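Local atomic coordinates of beta-galacturonidase (Eisenbergiella tayi, PDB entry 6NCW), a protein that hydrolyses beta-galacturonides as a glycoside hydrolase family 2 enzyme and may also act on beta-glucuronides. Residues Ser59-Ala64 / Pro107-Leu112; Ser80-Gly85 / Gln111-Ala116. All blocks are in the same frame, centred on the assembly; numbering follows the deposited sequence.

Contact 1: Ser59-Ala64 / Pro107-Leu112; sequences SREFEA and PGIHQL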
loop_
_atom_site.group_PDB
_atom_site.type_symbol
_atom_site.label_atom_id
_atom_site.label_comp_id
_atom_site.label_asym_id
_atom_site.label_seq_id
_atom_site.Cartn_x
_atom_site.Cartn_y
_atom_site.Cartn_z
ATOM N N SER A 59 4.100 23.542 30.990
ATOM C CA SER A 59 4.655 24.611 31.804
ATOM C C SER A 59 5.985 25.092 31.240
ATOM O O SER A 59 6.708 24.349 30.565
ATOM C CB SER A 59 4.815 24.162 33.264
ATOM O OG SER A 59 5.385 22.861 33.336
ATOM N N ARG A 60 6.285 26.354 31.524
ATOM C CA ARG A 60 7.567 26.983 31.224
ATOM C C ARG A 60 7.700 28.202 32.132
ATOM O O ARG A 60 6.809 28.497 32.930
ATOM C CB ARG A 60 7.664 27.396 29.756
ATOM C CG ARG A 60 6.643 28.446 29.339
ATOM C CD ARG A 60 7.103 29.140 28.039
ATOM N NE ARG A 60 8.270 29.989 28.284
ATOM C CZ ARG A 60 9.085 30.469 27.343
ATOM N NH1 ARG A 60 8.886 30.191 26.058
ATOM N NH2 ARG A 60 10.117 31.227 27.694
ATOM N N GLU A 61 8.802 28.930 31.986
ATOM C CA GLU A 61 8.994 30.165 32.728
ATOM C C GLU A 61 9.027 31.357 31.783
ATOM O O GLU A 61 9.312 31.234 30.587
ATOM C CB GLU A 61 10.282 30.118 33.560
ATOM C CG GLU A 61 10.278 29.050 34.652
ATOM C CD GLU A 61 11.562 29.062 35.477
ATOM O OE1 GLU A 61 12.618 29.478 34.937
ATOM O OE2 GLU A 61 11.513 28.670 36.668
ATOM N N PHE A 62 8.712 32.524 32.333
ATOM C CA PHE A 62 8.834 33.760 31.579
ATOM C C PHE A 62 9.253 34.860 32.537
ATOM O O PHE A 62 9.168 34.711 33.758
ATOM C CB PHE A 62 7.537 34.128 30.837
ATOM C CG PHE A 62 6.383 34.481 31.730
ATOM C CD1 PHE A 62 6.066 35.817 31.986
ATOM C CD2 PHE A 62 5.587 33.494 32.286
ATOM C CE1 PHE A 62 4.989 36.156 32.806
ATOM C CE2 PHE A 62 4.504 33.826 33.109
ATOM C CZ PHE A 62 4.209 35.156 33.368
ATOM N N GLU A 63 9.712 35.966 31.963
ATOM C CA GLU A 63 10.218 37.107 32.712
ATOM C C GLU A 63 9.377 38.325 32.374
ATOM O O GLU A 63 9.211 38.658 31.196
ATOM C CB GLU A 63 11.686 37.358 32.376
ATOM C CG GLU A 63 12.336 38.460 33.184
ATOM C CD GLU A 63 13.853 38.404 33.103
ATOM O OE1 GLU A 63 14.379 37.526 32.377
ATOM O OE2 GLU A 63 14.517 39.230 33.769
ATOM N N ALA A 64 8.834 38.978 33.397
ATOM C CA ALA A 64 7.923 40.089 33.160
ATOM C C ALA A 64 7.694 40.847 34.457
ATOM O O ALA A 64 7.922 40.322 35.551
ATOM C CB ALA A 64 6.582 39.607 32.602
ATOM N N PRO A 107 8.306 41.910 39.653
ATOM C CA PRO A 107 9.302 41.701 38.598
ATOM C C PRO A 107 10.009 40.369 38.788
ATOM O O PRO A 107 9.960 39.757 39.856
ATOM C CB PRO A 107 10.264 42.882 38.778
ATOM C CG PRO A 107 10.172 43.189 40.237
ATOM C CD PRO A 107 8.738 42.937 40.622
ATOM N N GLY A 108 10.656 39.906 37.720
ATOM C CA GLY A 108 11.424 38.677 37.796
ATOM C C GLY A 108 10.854 37.499 37.025
ATOM O O GLY A 108 10.124 37.675 36.044
ATOM N N ILE A 109 11.194 36.290 37.466
ATOM C CA ILE A 109 10.861 35.067 36.750
ATOM C C ILE A 109 9.553 34.515 37.299
ATOM O O ILE A 109 9.395 34.364 38.518
ATOM C CB ILE A 109 11.994 34.032 36.872
ATOM C CG1 ILE A 109 13.023 34.189 35.748
ATOM C CG2 ILE A 109 11.432 32.629 36.803
ATOM C CD1 ILE A 109 13.690 35.535 35.671
ATOM N N HIS A 110 8.615 34.210 36.403
ATOM C CA HIS A 110 7.333 33.631 36.774
ATOM C C HIS A 110 7.173 32.236 36.176
ATOM O O HIS A 110 7.821 31.880 35.188
ATOM C CB HIS A 110 6.187 34.536 36.324
ATOM C CG HIS A 110 6.330 35.945 36.802
ATOM N ND1 HIS A 110 5.945 36.343 38.064
ATOM C CD2 HIS A 110 6.850 37.044 36.202
ATOM C CE1 HIS A 110 6.199 37.631 38.214
ATOM N NE2 HIS A 110 6.753 38.079 37.101
ATOM N N GLN A 111 6.299 31.445 36.795
ATOM C CA GLN A 111 5.964 30.111 36.310
ATOM C C GLN A 111 4.610 30.167 35.615
ATOM O O GLN A 111 3.619 30.592 36.218
ATOM C CB GLN A 111 5.931 29.095 37.447
ATOM C CG GLN A 111 7.311 28.639 37.901
ATOM C CD GLN A 111 8.043 29.726 38.670
ATOM O OE1 GLN A 111 7.433 30.473 39.454
ATOM N NE2 GLN A 111 9.353 29.836 38.439
ATOM N N LEU A 112 4.579 29.750 34.351
ATOM C CA LEU A 112 3.348 29.610 33.581
ATOM C C LEU A 112 3.011 28.132 33.448
ATOM O O LEU A 112 3.865 27.325 33.053
ATOM C CB LEU A 112 3.490 30.232 32.193
ATOM C CG LEU A 112 2.262 30.103 31.286
ATOM C CD1 LEU A 112 1.020 30.706 31.933
ATOM C CD2 LEU A 112 2.540 30.767 29.945
#

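Contact 2: Ser80-Gly85 / Gln111-Ala116; sequences SVLVDG and QLEVIA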
loop_
_atom_site.group_PDB
_atom_site.type_symbol
_atom_site.label_atom_id
_atom_site.label_comp_id
_atom_site.label_asym_id
_atom_site.label_seq_id
_atom_site.Cartn_x
_atom_site.Cartn_y
_atom_site.Cartn_z
ATOM N N SER A 80 -6.997 25.693 31.542
ATOM C CA SER A 80 -6.848 26.432 32.793
ATOM C C SER A 80 -5.429 26.977 32.854
ATOM O O SER A 80 -4.463 26.221 32.701
ATOM C CB SER A 80 -7.113 25.572 34.030
ATOM O OG SER A 80 -8.451 25.138 34.072
ATOM N N VAL A 81 -5.309 28.281 33.084
ATOM C CA VAL A 81 -4.029 28.976 33.084
ATOM C C VAL A 81 -3.666 29.330 34.521
ATOM O O VAL A 81 -4.462 29.947 35.236
ATOM C CB VAL A 81 -4.075 30.241 32.217
ATOM C CG1 VAL A 81 -2.711 30.868 32.187
ATOM C CG2 VAL A 81 -4.574 29.920 30.801
ATOM N N LEU A 82 -2.473 28.935 34.941
ATOM C CA LEU A 82 -1.958 29.237 36.269
ATOM C C LEU A 82 -0.647 29.986 36.112
ATOM O O LEU A 82 0.233 29.546 35.359
ATOM C CB LEU A 82 -1.732 27.972 37.097
ATOM C CG LEU A 82 -2.930 27.098 37.486
ATOM C CD1 LEU A 82 -3.319 26.169 36.348
ATOM C CD2 LEU A 82 -2.593 26.288 38.737
ATOM N N VAL A 83 -0.526 31.114 36.811
ATOM C CA VAL A 83 0.701 31.907 36.864
ATOM C C VAL A 83 1.172 31.925 38.317
ATOM O O VAL A 83 0.394 32.260 39.219
ATOM C CB VAL A 83 0.482 33.332 36.337
ATOM C CG1 VAL A 83 1.696 34.208 36.639
ATOM C CG2 VAL A 83 0.185 33.306 34.822
ATOM N N ASP A 84 2.421 31.514 38.545
ATOM C CA ASP A 84 2.984 31.407 39.893
ATOM C C ASP A 84 2.079 30.591 40.811
ATOM O O ASP A 84 1.935 30.882 41.997
ATOM C CB ASP A 84 3.254 32.790 40.490
ATOM C CG ASP A 84 4.245 33.592 39.662
ATOM O OD1 ASP A 84 4.044 34.811 39.486
ATOM O OD2 ASP A 84 5.216 32.980 39.163
ATOM N N GLY A 85 1.463 29.553 40.254
ATOM C CA GLY A 85 0.634 28.644 41.012
ATOM C C GLY A 85 -0.786 29.099 41.233
ATOM O O GLY A 85 -1.585 28.326 41.769
ATOM N N GLN A 111 6.299 31.445 36.795
ATOM C CA GLN A 111 5.964 30.111 36.310
ATOM C C GLN A 111 4.610 30.167 35.615
ATOM O O GLN A 111 3.619 30.592 36.218
ATOM C CB GLN A 111 5.931 29.095 37.447
ATOM C CG GLN A 111 7.311 28.639 37.901
ATOM C CD GLN A 111 8.043 29.726 38.670
ATOM O OE1 GLN A 111 7.433 30.473 39.454
ATOM N NE2 GLN A 111 9.353 29.836 38.439
ATOM N N LEU A 112 4.579 29.750 34.351
ATOM C CA LEU A 112 3.348 29.610 33.581
ATOM C C LEU A 112 3.011 28.132 33.448
ATOM O O LEU A 112 3.865 27.325 33.053
ATOM C CB LEU A 112 3.490 30.232 32.193
ATOM C CG LEU A 112 2.262 30.103 31.286
ATOM C CD1 LEU A 112 1.020 30.706 31.933
ATOM C CD2 LEU A 112 2.540 30.767 29.945
ATOM N N GLU A 113 1.781 27.775 33.784
ATOM C CA GLU A 113 1.323 26.403 33.626
ATOM C C GLU A 113 -0.056 26.427 32.999
ATOM O O GLU A 113 -0.929 27.172 33.451
ATOM C CB GLU A 113 1.283 25.643 34.952
ATOM C CG GLU A 113 0.719 24.224 34.821
ATOM C CD GLU A 113 0.760 23.442 36.123
ATOM O OE1 GLU A 113 0.673 24.077 37.205
ATOM O OE2 GLU A 113 0.884 22.188 36.065
ATOM N N VAL A 114 -0.240 25.628 31.952
ATOM C CA VAL A 114 -1.520 25.487 31.276
ATOM C C VAL A 114 -1.974 24.044 31.438
ATOM O O VAL A 114 -1.236 23.112 31.095
ATOM C CB VAL A 114 -1.423 25.867 29.792
ATOM C CG1 VAL A 114 -2.791 25.779 29.131
ATOM C CG2 VAL A 114 -0.842 27.250 29.654
ATOM N N ILE A 115 -3.168 23.861 31.991
ATOM C CA ILE A 115 -3.803 22.549 32.046
ATOM C C ILE A 115 -4.705 22.462 30.819
ATOM O O ILE A 115 -5.662 23.231 30.689
ATOM C CB ILE A 115 -4.604 22.345 33.340
ATOM C CG1 ILE A 115 -3.808 22.789 34.577
ATOM C CG2 ILE A 115 -5.041 20.888 33.468
ATOM C CD1 ILE A 115 -2.624 21.922 34.860
ATOM N N ALA A 116 -4.379 21.557 29.903
ATOM C CA ALA A 116 -5.182 21.311 28.712
ATOM C C ALA A 116 -5.938 20.009 28.880
ATOM O O ALA A 116 -5.406 19.039 29.428
ATOM C CB ALA A 116 -4.316 21.238 27.451
HETATM O O HOH W 1 -8.436 22.519 31.780
HETATM O O HOH W 2 1.887 28.545 37.579
#

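Contact 1: Ser59-Ala64 / Pro107-Leu112
His-110 lays its CB methylene over one face of the Phe-62 ring, 3.9 Å from the ring centroid, a CH-pi contact displaced toward the CZ side. The two rings are turned 34° against each other, neither stacked nor edge-on, while Leu-112 CB meets the rim of the phenyl near its plane, 3.8 Å from Phe-62 CE2. What swings the phenyl across to the neighbouring strand is its first torsion (chi1 67°), which sets CG between the backbone N and the carbonyl carbon. The imidazole is fixed at both nitrogens: NE2 donates to Ala-64 O (3.0 Å), which lies in the ring plane although the donor stands above the carbonyl plane, and ND1 is hydrogen-bonded to Asp-84 OD1. On the other face of the sheet, Glu-61 and Gln-111 run side by side; Gln-111 NE2 reaches Glu-61 OE2 at 3.0 Å, coming from above the carboxylate plane. There Ile-109 sets CG2 against the carboxylate of Glu-61 and CD1 against that of Glu-63. Beneath these side chains, paired backbone bonds link Arg-60 with Leu-112 and Phe-62 with His-110. Phe-62 and Ala-64 pack on Leu-144 of the facing sheet, placing the strands in the beta-sandwich of the N-terminal jelly-roll-like domain of family 2 hydrolases.

Contact 2: Ser80-Gly85 / Gln111-Ala116
Leu-112 sends its CD1 methyl across to two valines of the adjoining strand, 3.7 Å from Val-81 CG1 and 4.0 Å from Val-83 CG2. These residues and Val-114 form the inward row of an antiparallel pair in the beta-sandwich, where Phe-72 of the facing sheet packs on Val-81 and Val-114, and Leu-70 on Val-83. With CG opposite the backbone N (chi1 178°), the leucine carries CD1 toward both valines. On the outer face Leu-82 CD1 crosses to Ile-115 CG1 at 3.8 Å. Glu-113 stands extended beside them, its OE2 taken by Ser-57. Backbone bonds in both directions join Ser-80 to Ile-115 and Leu-82 to Glu-113; Leu-82 N lies 2.8 Å from Glu-113 O. Toward the polar edge strand 78-83 turns back through Asp-84 and Gly-85, whose positive phi angles make a type I' hairpin turn into strand 86-92. A water bridges Gly-85 N and Gln-111 O, the latter also taking the N-H of Asp-84. The Asp-84 side chain replaces a backbone carbonyl as partner of strand 109-117: while OD1 is held by His-110 ND1, Gln-111 N donates to OD2 over 3.0 Å, on the syn side of the carboxylate and 33° out of its plane.

How the contacts relate
Strand 109-117 serves both contacts, lying between strand 55-63 in contact 1 and strand 78-83 in contact 2, with Gln-111 and Leu-112 common to the two. Along the chain 59-64 comes first, then 80-85, and the shared strand last, so it enters the six-stranded sheet between two strands that precede it in the sequence. The contact centres are about 10 Å apart. Direct links join them: His-110 ND1 lies 2.8 Å from Asp-84 OD1, a probable hydrogen bond, and Phe-62 packs on Val-83. Together they make a continuous piece of one sandwich sheet, away from the galacturonate-binding residues and untouched by other subunits of the tetramer.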